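Local structure of cytochrome P450 CYP260B1 (Sorangium cellulosum, 5HIW) at residues Asn6-Thr11 and Ile298-Leu303; Ser16-His21 and Ala380-Asp385; Ser30-Glu35 and Val39-Arg44; Ile304-His307 and Ile312-Arg315. The protein binds a protoporphyrin IX group with its iron in the largely helical fold of the cytochrome P450 family. All coordinates share one frame; numbering follows the deposited sequence. Where two conformers were deposited one is given.

Contact 1 (Asn6-Thr11 and Ile298-Leu303); sequences NLFSFT and ILYLSL
Tyr-300 and Phe-8 carry this contact, ring against ring. Tyr-300 sits on strand 298-302, whose backbone bonds to Pro-40 and Val-42 on one side hold the residue in the sheet. Its CG lies anti to the backbone N (chi1 -177°), which sends the ring out from the sheet toward the loop 6-11. Phe-8 comes from the opposite direction, and the closest pair is Phe-8 CZ and Tyr-300 CE1 at 3.5 Å. The same tyrosine carbon CE1 also meets Phe-8 CE2 at 3.6 Å, while Tyr-300 OH stands 3.7 Å from that CE2. The planes are turned 87° apart, with 5.2 Å between the ring centroids. Two residues further on, Ser-302 OG accepts bonds from the backbone N of Ile-304 and of Ala-305 as the chain leaves the strand. Leu-303 then reaches the heme. On the loop, Phe-8 O bonds Thr-374 OG1; the Phe-8 ring also packs on Tyr-32, and Leu-37 touches both rings of the pair. The two segments share no hydrogen bond, so the contact rests on van der Waals packing of two rings set nearly perpendicular and meeting obliquely.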
loop_
_atom_site.group_PDB
_atom_site.type_symbol
_atom_site.label_atom_id
_atom_site.label_comp_id
_atom_site.label_asym_id
_atom_site.label_seq_id
_atom_site.Cartn_x
_atom_site.Cartn_y
_atom_site.Cartn_z
ATOM N N ASN A 6 0.293 21.691 12.307
ATOM C CA ASN A 6 -0.195 21.310 10.960
ATOM C C ASN A 6 1.045 20.729 10.261
ATOM O O ASN A 6 1.866 21.468 9.743
ATOM C CB ASN A 6 -0.768 22.513 10.153
ATOM C CG ASN A 6 -1.456 22.057 8.829
ATOM O OD1 ASN A 6 -1.068 21.064 8.239
ATOM N ND2 ASN A 6 -2.494 22.759 8.393
ATOM N N LEU A 7 1.266 19.426 10.408
ATOM C CA LEU A 7 2.481 18.806 9.862
ATOM C C LEU A 7 2.261 18.087 8.517
ATOM O O LEU A 7 3.182 17.906 7.744
ATOM C CB LEU A 7 3.005 17.830 10.911
ATOM C CG LEU A 7 3.322 18.361 12.306
ATOM C CD1 LEU A 7 3.844 17.231 13.149
ATOM C CD2 LEU A 7 4.379 19.475 12.246
ATOM N N PHE A 8 1.028 17.722 8.217
ATOM C CA PHE A 8 0.751 16.898 7.036
ATOM C C PHE A 8 0.586 17.672 5.729
ATOM O O PHE A 8 0.522 17.082 4.662
ATOM C CB PHE A 8 -0.403 15.943 7.328
ATOM C CG PHE A 8 0.027 14.735 8.151
ATOM C CD1 PHE A 8 0.358 14.845 9.494
ATOM C CD2 PHE A 8 0.157 13.473 7.547
ATOM C CE1 PHE A 8 0.753 13.759 10.227
ATOM C CE2 PHE A 8 0.560 12.384 8.286
ATOM C CZ PHE A 8 0.834 12.486 9.613
ATOM N N SER A 9 0.477 18.997 5.830
ATOM C CA SER A 9 0.400 19.856 4.626
ATOM C C SER A 9 1.816 20.168 4.101
ATOM O O SER A 9 1.984 20.671 3.014
ATOM C CB SER A 9 -0.431 21.136 4.921
ATOM O OG SER A 9 0.077 21.778 6.083
ATOM N N PHE A 10 2.830 19.808 4.843
ATOM C CA PHE A 10 4.238 19.923 4.387
ATOM C C PHE A 10 4.393 19.355 2.964
ATOM O O PHE A 10 3.909 18.263 2.671
ATOM C CB PHE A 10 5.110 19.169 5.416
ATOM C CG PHE A 10 6.608 19.268 5.194
ATOM C CD1 PHE A 10 7.246 18.369 4.397
ATOM C CD2 PHE A 10 7.356 20.272 5.804
ATOM C CE1 PHE A 10 8.626 18.450 4.159
ATOM C CE2 PHE A 10 8.721 20.360 5.607
ATOM C CZ PHE A 10 9.370 19.445 4.792
ATOM N N THR A 11 4.988 20.123 2.057
ATOM C CA THR A 11 5.434 19.618 0.752
ATOM C C THR A 11 6.922 19.907 0.560
ATOM O O THR A 11 7.504 20.705 1.313
ATOM C CB THR A 11 4.694 20.214 -0.444
ATOM O OG1 THR A 11 5.048 21.579 -0.591
ATOM C CG2 THR A 11 3.227 20.136 -0.251
ATOM N N ILE A 298 -11.320 9.556 17.156
ATOM C CA ILE A 298 -10.669 8.980 15.966
ATOM C C ILE A 298 -9.183 9.386 15.954
ATOM O O ILE A 298 -8.867 10.596 15.941
ATOM C CB ILE A 298 -11.359 9.451 14.698
ATOM C CG1 ILE A 298 -12.856 9.038 14.737
ATOM C CG2 ILE A 298 -10.639 8.890 13.482
ATOM C CD1 ILE A 298 -13.673 9.432 13.505
ATOM N N LEU A 299 -8.294 8.383 15.988
ATOM C CA LEU A 299 -6.845 8.530 16.198
ATOM C C LEU A 299 -6.066 8.108 14.953
ATOM O O LEU A 299 -6.343 7.045 14.388
ATOM C CB LEU A 299 -6.454 7.682 17.371
ATOM C CG LEU A 299 -5.086 7.818 17.964
ATOM C CD1 LEU A 299 -4.894 9.244 18.543
ATOM C CD2 LEU A 299 -4.855 6.772 19.029
ATOM N N TYR A 300 -5.149 8.970 14.487
ATOM C CA TYR A 300 -4.318 8.687 13.367
ATOM C C TYR A 300 -2.911 8.307 13.842
ATOM O O TYR A 300 -2.234 9.055 14.602
ATOM C CB TYR A 300 -4.306 9.903 12.422
ATOM C CG TYR A 300 -3.537 9.800 11.107
ATOM C CD1 TYR A 300 -2.189 10.028 11.025
ATOM C CD2 TYR A 300 -4.184 9.460 9.973
ATOM C CE1 TYR A 300 -1.522 9.937 9.806
ATOM C CE2 TYR A 300 -3.542 9.378 8.762
ATOM C CZ TYR A 300 -2.248 9.658 8.667
ATOM O OH TYR A 300 -1.617 9.549 7.468
ATOM N N LEU A 301 -2.406 7.203 13.297
ATOM C CA LEU A 301 -1.059 6.688 13.658
ATOM C C LEU A 301 -0.088 6.909 12.524
ATOM O O LEU A 301 -0.342 6.476 11.394
ATOM C CB LEU A 301 -1.138 5.185 13.959
ATOM C CG LEU A 301 -2.214 4.709 14.933
ATOM C CD1 LEU A 301 -2.188 3.202 15.129
ATOM C CD2 LEU A 301 -1.928 5.365 16.271
ATOM N N SER A 302 0.992 7.649 12.769
ATOM C CA SER A 302 2.009 7.831 11.787
ATOM C C SER A 302 2.800 6.531 11.585
ATOM O O SER A 302 3.335 5.951 12.524
ATOM C CB SER A 302 3.032 8.885 12.183
ATOM O OG SER A 302 4.056 8.989 11.177
ATOM N N LEU A 303 2.836 6.076 10.358
ATOM C CA LEU A 303 3.632 4.907 9.991
ATOM C C LEU A 303 4.976 5.328 9.434
ATOM O O LEU A 303 5.727 4.493 8.985
ATOM C CB LEU A 303 2.843 4.036 9.031
ATOM C CG LEU A 303 1.506 3.519 9.530
ATOM C CD1 LEU A 303 0.732 2.701 8.481
ATOM C CD2 LEU A 303 1.546 2.693 10.781
#

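Contact 2 (Ser16-His21 and Ala380-Asp385); sequences SAFGIH and AAFGPD
Phe-18 on helix 17-28 and Phe-382, in the loop just before strand 383-384, make the contact through their aromatic side chains. The ring planes are nearly parallel, 19° apart, yet slid past each other, so with centroids at 5.3 Å they barely overlap. The nearest carbons are Phe-18 CD2 and Phe-382 CD1, 3.7 Å apart. A ring-to-methylene contact adds to this: Phe-382 CE1 lies 3.7 Å from Phe-18 CB, so Phe-382 meets the base of its partner as well as the ring. With CG anti to the backbone N in both, the side chains extend from their backbones and slide past each other in opposite directions. No hydrogen bond crosses between the segments. The helix has its own in its first turn, with Ile-20 N bonded to Ser-16 O at 3.1 Å and His-21 N to Ala-17 O at 2.9 Å, while Phe-382 O accepts a bond from Asn-239 ND2 outside the pair. Ala-381 and Pro-384 lie against Trp-235 of helix 232-245. Phe-18 also packs on Thr-374, and Phe-382 on Phe-372 of strand 372-373, the antiparallel partner of 383-384, so the buried phenylalanines bridge helix 17-28 and this small two-stranded sheet.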
loop_
_atom_site.group_PDB
_atom_site.type_symbol
_atom_site.label_atom_id
_atom_site.label_comp_id
_atom_site.label_asym_id
_atom_site.label_seq_id
_atom_site.Cartn_x
_atom_site.Cartn_y
_atom_site.Cartn_z
ATOM N N SER A 16 13.116 12.982 1.585
ATOM C CA SER A 16 13.279 12.600 2.956
ATOM C C SER A 16 12.898 13.741 3.939
ATOM O O SER A 16 12.868 13.516 5.154
ATOM C CB SER A 16 14.718 12.094 3.188
ATOM O OG SER A 16 15.551 13.258 3.207
ATOM N N ALA A 17 12.460 14.898 3.435
ATOM C CA ALA A 17 12.237 16.059 4.326
ATOM C C ALA A 17 11.050 15.823 5.232
ATOM O O ALA A 17 11.043 16.255 6.400
ATOM C CB ALA A 17 12.038 17.358 3.560
ATOM N N PHE A 18 10.046 15.126 4.711
ATOM C CA PHE A 18 8.854 14.895 5.517
ATOM C C PHE A 18 9.144 13.970 6.667
ATOM O O PHE A 18 8.712 14.224 7.768
ATOM C CB PHE A 18 7.746 14.334 4.671
ATOM C CG PHE A 18 6.447 14.114 5.415
ATOM C CD1 PHE A 18 5.824 15.160 6.064
ATOM C CD2 PHE A 18 5.793 12.905 5.363
ATOM C CE1 PHE A 18 4.648 14.988 6.708
ATOM C CE2 PHE A 18 4.590 12.741 5.995
ATOM C CZ PHE A 18 4.011 13.783 6.681
ATOM N N GLY A 19 9.910 12.913 6.466
ATOM C CA GLY A 19 10.157 11.995 7.583
ATOM C C GLY A 19 11.027 12.680 8.626
ATOM O O GLY A 19 10.846 12.501 9.831
ATOM N N ILE A 20 11.948 13.481 8.141
ATOM C CA ILE A 20 12.798 14.303 9.060
ATOM C C ILE A 20 11.924 15.228 9.938
ATOM O O ILE A 20 12.108 15.320 11.183
ATOM C CB ILE A 20 13.810 15.118 8.269
ATOM C CG1 ILE A 20 14.901 14.184 7.690
ATOM C CG2 ILE A 20 14.470 16.186 9.218
ATOM C CD1 ILE A 20 15.912 14.794 6.716
ATOM N N HIS A 21 11.014 15.898 9.270
ATOM C CA HIS A 21 10.025 16.828 9.871
ATOM C C HIS A 21 9.168 16.150 10.911
ATOM O O HIS A 21 9.028 16.658 12.033
ATOM C CB HIS A 21 9.185 17.376 8.714
ATOM C CG HIS A 21 8.127 18.355 9.072
ATOM N ND1 HIS A 21 6.782 18.130 8.786
ATOM C CD2 HIS A 21 8.209 19.618 9.553
ATOM C CE1 HIS A 21 6.092 19.193 9.148
ATOM N NE2 HIS A 21 6.929 20.098 9.628
ATOM N N ALA A 380 -4.236 8.953 -1.181
ATOM C CA ALA A 380 -4.009 8.800 0.262
ATOM C C ALA A 380 -2.702 8.028 0.408
ATOM O O ALA A 380 -2.716 6.816 0.646
ATOM C CB ALA A 380 -5.141 8.038 0.931
ATOM N N ALA A 381 -1.574 8.715 0.195
ATOM C CA ALA A 381 -0.269 8.052 0.230
ATOM C C ALA A 381 0.704 9.121 0.572
ATOM O O ALA A 381 0.334 10.290 0.549
ATOM C CB ALA A 381 0.075 7.522 -1.120
ATOM N N PHE A 382 1.947 8.739 0.813
ATOM C CA PHE A 382 3.072 9.687 0.711
ATOM C C PHE A 382 3.892 9.389 -0.522
ATOM O O PHE A 382 4.296 8.235 -0.785
ATOM C CB PHE A 382 3.963 9.654 1.932
ATOM C CG PHE A 382 5.202 10.499 1.773
ATOM C CD1 PHE A 382 5.098 11.886 1.903
ATOM C CD2 PHE A 382 6.386 9.957 1.373
ATOM C CE1 PHE A 382 6.216 12.704 1.684
ATOM C CE2 PHE A 382 7.524 10.758 1.204
ATOM C CZ PHE A 382 7.412 12.152 1.347
ATOM N N GLY A 383 4.181 10.383 -1.354
ATOM C CA GLY A 383 4.904 10.076 -2.537
ATOM C C GLY A 383 5.059 11.270 -3.514
ATOM O O GLY A 383 4.581 12.337 -3.179
ATOM N N PRO A 384 5.637 11.021 -4.668
ATOM C CA PRO A 384 5.938 12.026 -5.694
ATOM C C PRO A 384 4.772 12.246 -6.600
ATOM O O PRO A 384 3.949 11.350 -6.820
ATOM C CB PRO A 384 7.102 11.416 -6.460
ATOM C CG PRO A 384 6.843 9.995 -6.451
ATOM C CD PRO A 384 6.262 9.740 -5.067
ATOM N N ASP A 385 4.678 13.475 -7.135
ATOM C CA ASP A 385 3.686 13.721 -8.169
ATOM C C ASP A 385 3.968 13.180 -9.502
ATOM O O ASP A 385 3.026 13.077 -10.317
ATOM C CB ASP A 385 3.297 15.219 -8.179
ATOM C CG ASP A 385 4.406 16.126 -8.615
ATOM O OD1 ASP A 385 5.562 15.720 -8.859
ATOM O OD2 ASP A 385 4.090 17.316 -8.704
#

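Contact 3 (Ser30-Glu35 and Val39-Arg44); sequences SVYFDE and VPVVLR
Tyr-32 and Val-41 lie side by side on one face of the sheet, pointing the same way, with Tyr-32 CE1 3.6 Å from Val-41 CB. The tyrosine CG sits between its backbone N and carbonyl carbon (chi1 84°), a crowded position that lays the ring along the neighbouring strand. Leu-43 crosses this ring obliquely and brings CD1 to 3.7 Å from Tyr-32 CE1. At the far end of the ring, Tyr-32 OH donates to Asp-34 OD2 at 2.7 Å, in the ring plane and onto the anti lone pair of the carboxylate. OD2 takes a second donor, Leu-7 N, and OD1 accepts from Leu-37 N; together these bonds hold the carboxylate in place at the end of the ring.

On the other face are Val-31, Phe-33, Pro-40 and Val-42. Phe-33 swings its ring over the start of the partner strand: Val-39 N lies over one face, offset toward the rim, with Phe-33 CZ 3.8 Å away, and the proline ring comes up obliquely. At the opposite end, Ser-30 OG accepts Arg-44 N at 3.2 Å and also bonds Asp-47 OD2. The extended Arg-44 chain runs alongside Ser-30 CB and hands its NE to Ala-26 O.

Beneath the side chains, Tyr-32 and Val-41 form a hydrogen-bonded pair; Val-41 N reaches Tyr-32 O at 2.8 Å, while Leu-43 N bonds Ser-30 O at 2.7 Å. Two adjacent antiparallel strands joined by a short turn make a beta hairpin, here part of the larger beta sheet characteristic of the P450 fold.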
loop_
_atom_site.group_PDB
_atom_site.type_symbol
_atom_site.label_atom_id
_atom_site.label_comp_id
_atom_site.label_asym_id
_atom_site.label_seq_id
_atom_site.Cartn_x
_atom_site.Cartn_y
_atom_site.Cartn_z
ATOM N N SER A 30 4.793 13.433 21.148
ATOM C CA SER A 30 4.311 12.261 20.447
ATOM C C SER A 30 2.888 12.388 19.913
ATOM O O SER A 30 2.628 12.041 18.739
ATOM C CB SER A 30 4.448 11.030 21.359
ATOM O OG SER A 30 4.061 9.838 20.649
ATOM N N VAL A 31 1.977 12.874 20.756
ATOM C CA VAL A 31 0.544 12.991 20.464
ATOM C C VAL A 31 0.148 14.476 20.377
ATOM O O VAL A 31 0.485 15.274 21.265
ATOM C CB VAL A 31 -0.295 12.239 21.550
ATOM C CG1 VAL A 31 -1.759 12.235 21.206
ATOM C CG2 VAL A 31 0.190 10.818 21.719
ATOM N N TYR A 32 -0.515 14.849 19.306
ATOM C CA TYR A 32 -0.801 16.254 18.976
ATOM C C TYR A 32 -1.976 16.232 18.075
ATOM O O TYR A 32 -2.302 15.170 17.503
ATOM C CB TYR A 32 0.411 16.950 18.362
ATOM C CG TYR A 32 0.523 16.710 16.898
ATOM C CD1 TYR A 32 1.125 15.543 16.426
ATOM C CD2 TYR A 32 -0.001 17.573 15.993
ATOM C CE1 TYR A 32 1.193 15.263 15.060
ATOM C CE2 TYR A 32 0.058 17.315 14.645
ATOM C CZ TYR A 32 0.690 16.130 14.186
ATOM O OH TYR A 32 0.664 15.785 12.862
ATOM N N PHE A 33 -2.686 17.349 17.940
ATOM C CA PHE A 33 -3.869 17.379 17.120
ATOM C C PHE A 33 -3.376 18.067 15.893
ATOM O O PHE A 33 -2.876 19.212 15.936
ATOM C CB PHE A 33 -5.039 18.150 17.798
ATOM C CG PHE A 33 -6.290 18.232 17.002
ATOM C CD1 PHE A 33 -6.457 19.171 15.990
ATOM C CD2 PHE A 33 -7.356 17.391 17.281
ATOM C CE1 PHE A 33 -7.617 19.199 15.274
ATOM C CE2 PHE A 33 -8.524 17.425 16.538
ATOM C CZ PHE A 33 -8.664 18.341 15.524
ATOM N N ASP A 34 -3.507 17.373 14.771
ATOM C CA ASP A 34 -3.151 17.958 13.497
ATOM C C ASP A 34 -4.352 18.655 12.903
ATOM O O ASP A 34 -5.336 18.051 12.544
ATOM C CB ASP A 34 -2.637 16.902 12.514
ATOM C CG ASP A 34 -1.943 17.514 11.357
ATOM O OD1 ASP A 34 -2.634 18.052 10.475
ATOM O OD2 ASP A 34 -0.688 17.504 11.345
ATOM N N GLU A 35 -4.205 19.965 12.764
ATOM C CA GLU A 35 -5.260 20.834 12.204
ATOM C C GLU A 35 -5.528 20.620 10.738
ATOM O O GLU A 35 -6.631 20.829 10.315
ATOM C CB GLU A 35 -4.916 22.327 12.502
ATOM C CG GLU A 35 -4.945 22.623 13.975
ATOM C CD GLU A 35 -4.684 24.081 14.356
ATOM O OE1 GLU A 35 -3.921 24.757 13.672
ATOM O OE2 GLU A 35 -5.175 24.459 15.439
ATOM N N VAL A 39 -7.610 15.527 13.271
ATOM C CA VAL A 39 -7.623 14.503 14.275
ATOM C C VAL A 39 -6.365 14.476 15.080
ATOM O O VAL A 39 -5.294 14.924 14.602
ATOM C CB VAL A 39 -7.822 13.087 13.633
ATOM C CG1 VAL A 39 -9.183 12.976 13.002
ATOM C CG2 VAL A 39 -6.735 12.776 12.620
ATOM N N PRO A 40 -6.419 13.860 16.290
ATOM C CA PRO A 40 -5.208 13.596 17.029
ATOM C C PRO A 40 -4.311 12.601 16.227
ATOM O O PRO A 40 -4.840 11.781 15.490
ATOM C CB PRO A 40 -5.691 12.903 18.306
ATOM C CG PRO A 40 -7.127 13.169 18.375
ATOM C CD PRO A 40 -7.613 13.372 16.993
ATOM N N VAL A 41 -3.018 12.737 16.370
ATOM C CA VAL A 41 -2.010 11.906 15.692
ATOM C C VAL A 41 -1.085 11.404 16.760
ATOM O O VAL A 41 -0.711 12.149 17.676
ATOM C CB VAL A 41 -1.275 12.720 14.629
ATOM C CG1 VAL A 41 -0.137 11.980 14.047
ATOM C CG2 VAL A 41 -2.198 13.127 13.523
ATOM N N VAL A 42 -0.691 10.144 16.652
ATOM C CA VAL A 42 0.423 9.565 17.388
ATOM C C VAL A 42 1.617 9.421 16.509
ATOM O O VAL A 42 1.583 8.752 15.409
ATOM C CB VAL A 42 0.057 8.186 17.929
ATOM C CG1 VAL A 42 1.108 7.665 18.871
ATOM C CG2 VAL A 42 -1.287 8.291 18.653
ATOM N N LEU A 43 2.674 10.029 16.951
ATOM C CA LEU A 43 3.926 10.009 16.203
ATOM C C LEU A 43 4.971 8.980 16.633
ATOM O O LEU A 43 5.497 8.292 15.763
ATOM C CB LEU A 43 4.586 11.371 16.157
ATOM C CG LEU A 43 3.862 12.509 15.423
ATOM C CD1 LEU A 43 4.613 13.843 15.601
ATOM C CD2 LEU A 43 3.725 12.183 13.926
ATOM N N ARG A 44 5.304 8.872 17.918
ATOM C CA ARG A 44 6.479 8.051 18.304
ATOM C C ARG A 44 6.198 6.581 18.030
ATOM O O ARG A 44 5.099 6.056 18.318
ATOM C CB ARG A 44 6.880 8.171 19.763
ATOM C CG ARG A 44 7.454 9.574 20.016
ATOM C CD ARG A 44 7.739 9.799 21.480
ATOM N NE ARG A 44 8.051 11.215 21.660
ATOM C CZ ARG A 44 8.337 11.796 22.830
ATOM N NH1 ARG A 44 8.399 11.089 23.971
ATOM N NH2 ARG A 44 8.548 13.104 22.830
#

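Contact 4 (Ile304-His307 and Ile312-Arg315); sequences IARH and IYPR
The short 3-10 turn at Arg-306 and His-307 runs past the irregular loop 312-315 with no backbone bond between them, CA of Arg-306 lying 7.5 Å from CA of Ile-312 and CA of His-307 7.0 Å from CA of Tyr-313. Arg-306 keeps its chain extended from CG to NE, then turns its guanidinium at the last torsion (chi4 -84°). Ile-312 meets it at about a right angle and places CD1 over one face of the planar group, 3.6 Å from Arg-306 CZ. Tyr-313 approaches the edge of the same group instead: its OH is 3.3 Å from Arg-306 NH1, and guanidinium and ring planes stand 89° apart. The hydroxyl is bonded to Val-326 O. This is the connection between strand 298-302 and helix 341-358, and here it meets the P450 ExxR motif: His-307 O accepts from NH1 of Arg-270, the arginine that the motif's sequence pattern indicates in helix 261-271. Pro-314 O and Arg-315 O in turn hold the guanidinium of Arg-323. The Tyr-313 ring takes Arg-306 O in its plane at the edge, 3.4 Å from CE2, while His-307 O approaches obliquely, 3.5 Å from Tyr-313 CD2. Ile-312 CG2 lies over a face of that ring, so this isoleucine packs on both arginine and tyrosine. The imidazole of His-307 is turned to another partner, accepting from Leu-329 N at NE2.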
loop_
_atom_site.group_PDB
_atom_site.type_symbol
_atom_site.label_atom_id
_atom_site.label_comp_id
_atom_site.label_asym_id
_atom_site.label_seq_id
_atom_site.Cartn_x
_atom_site.Cartn_y
_atom_site.Cartn_z
ATOM N N ILE A 304 5.294 6.648 9.453
ATOM C CA ILE A 304 6.560 7.155 8.963
ATOM C C ILE A 304 7.553 7.623 10.053
ATOM O O ILE A 304 8.751 7.493 9.870
ATOM C CB ILE A 304 6.318 8.300 7.908
ATOM C CG1 ILE A 304 5.761 7.701 6.576
ATOM C CG2 ILE A 304 7.548 9.144 7.581
ATOM C CD1 ILE A 304 5.103 8.637 5.567
ATOM N N ALA A 305 7.056 8.256 11.114
ATOM C CA ALA A 305 7.987 8.895 12.042
ATOM C C ALA A 305 9.048 7.916 12.594
ATOM O O ALA A 305 10.207 8.245 12.639
ATOM C CB ALA A 305 7.223 9.489 13.153
ATOM N N ARG A 306 8.635 6.727 12.945
ATOM C CA ARG A 306 9.592 5.629 13.401
ATOM C C ARG A 306 10.718 5.460 12.448
ATOM O O ARG A 306 11.861 5.262 12.863
ATOM C CB ARG A 306 8.876 4.301 13.606
ATOM C CG ARG A 306 9.690 3.228 14.302
ATOM C CD ARG A 306 8.875 2.001 14.687
ATOM N NE ARG A 306 9.563 1.345 15.797
ATOM C CZ ARG A 306 10.579 0.478 15.678
ATOM N NH1 ARG A 306 11.064 0.099 14.503
ATOM N NH2 ARG A 306 11.158 0.004 16.770
ATOM N N HIS A 307 10.463 5.514 11.115
ATOM C CA HIS A 307 11.492 5.256 10.165
ATOM C C HIS A 307 12.636 6.260 10.223
ATOM O O HIS A 307 13.728 5.999 9.719
ATOM C CB HIS A 307 10.902 5.224 8.754
ATOM C CG HIS A 307 9.871 4.140 8.580
ATOM N ND1 HIS A 307 9.006 4.103 7.509
ATOM C CD2 HIS A 307 9.549 3.069 9.359
ATOM C CE1 HIS A 307 8.235 3.043 7.621
ATOM N NE2 HIS A 307 8.549 2.395 8.723
ATOM N N ILE A 312 16.577 4.318 16.419
ATOM C CA ILE A 312 16.168 3.042 15.906
ATOM C C ILE A 312 16.974 2.711 14.682
ATOM O O ILE A 312 17.454 1.582 14.565
ATOM C CB ILE A 312 14.655 2.965 15.640
ATOM C CG1 ILE A 312 13.905 3.164 16.931
ATOM C CG2 ILE A 312 14.344 1.567 15.093
ATOM C CD1 ILE A 312 12.423 3.331 16.832
ATOM N N TYR A 313 17.077 3.670 13.761
ATOM C CA TYR A 313 17.807 3.516 12.527
ATOM C C TYR A 313 18.845 4.630 12.437
ATOM O O TYR A 313 18.542 5.755 12.040
ATOM C CB TYR A 313 16.872 3.612 11.288
ATOM C CG TYR A 313 15.662 2.710 11.349
ATOM C CD1 TYR A 313 15.776 1.389 11.039
ATOM C CD2 TYR A 313 14.410 3.204 11.695
ATOM C CE1 TYR A 313 14.685 0.535 11.125
ATOM C CE2 TYR A 313 13.298 2.387 11.756
ATOM C CZ TYR A 313 13.462 1.032 11.450
ATOM O OH TYR A 313 12.421 0.150 11.454
ATOM N N PRO A 314 20.106 4.336 12.750
ATOM C CA PRO A 314 21.110 5.427 12.635
ATOM C C PRO A 314 21.303 6.023 11.229
ATOM O O PRO A 314 21.117 5.331 10.206
ATOM C CB PRO A 314 22.427 4.719 13.004
ATOM C CG PRO A 314 21.989 3.572 13.833
ATOM C CD PRO A 314 20.708 3.079 13.201
ATOM N N ARG A 315 21.630 7.320 11.192
ATOM C CA ARG A 315 21.703 8.097 9.982
ATOM C C ARG A 315 20.408 7.789 9.140
ATOM O O ARG A 315 20.462 7.386 8.016
ATOM C CB ARG A 315 23.012 7.777 9.291
ATOM C CG ARG A 315 24.205 7.841 10.272
ATOM C CD ARG A 315 25.572 7.871 9.587
ATOM N NE ARG A 315 25.691 9.013 8.677
ATOM C CZ ARG A 315 26.073 10.227 9.066
ATOM N NH1 ARG A 315 26.119 11.217 8.192
ATOM N NH2 ARG A 315 26.369 10.450 10.348
#

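In the fold
Contacts 1 and 3 are centred about 7 Å apart and share one mixed sheet, in which strands 39-42 and 298-302 are neighbours; Leu-7 N on Asp-34 OD2 ties them again. Contact 2 lies about 11 Å from contact 1 between centres, and Leu-7 and Phe-10 pack on helix 17-28. Contact 4, centred about 14 Å from contact 2, joins it through Ile-304, which touches Gly-19, Phe-18 and Phe-382. Along the chain the segments of contacts 1 and 2 alternate, bringing the N-terminal region against late parts of the chain, beside the heme-contacting Leu-303. Contacts 3 and 4 are local, the first nested within both loops, the second within that of contact 2; Leu-43 O touching Ala-305 CB joins them.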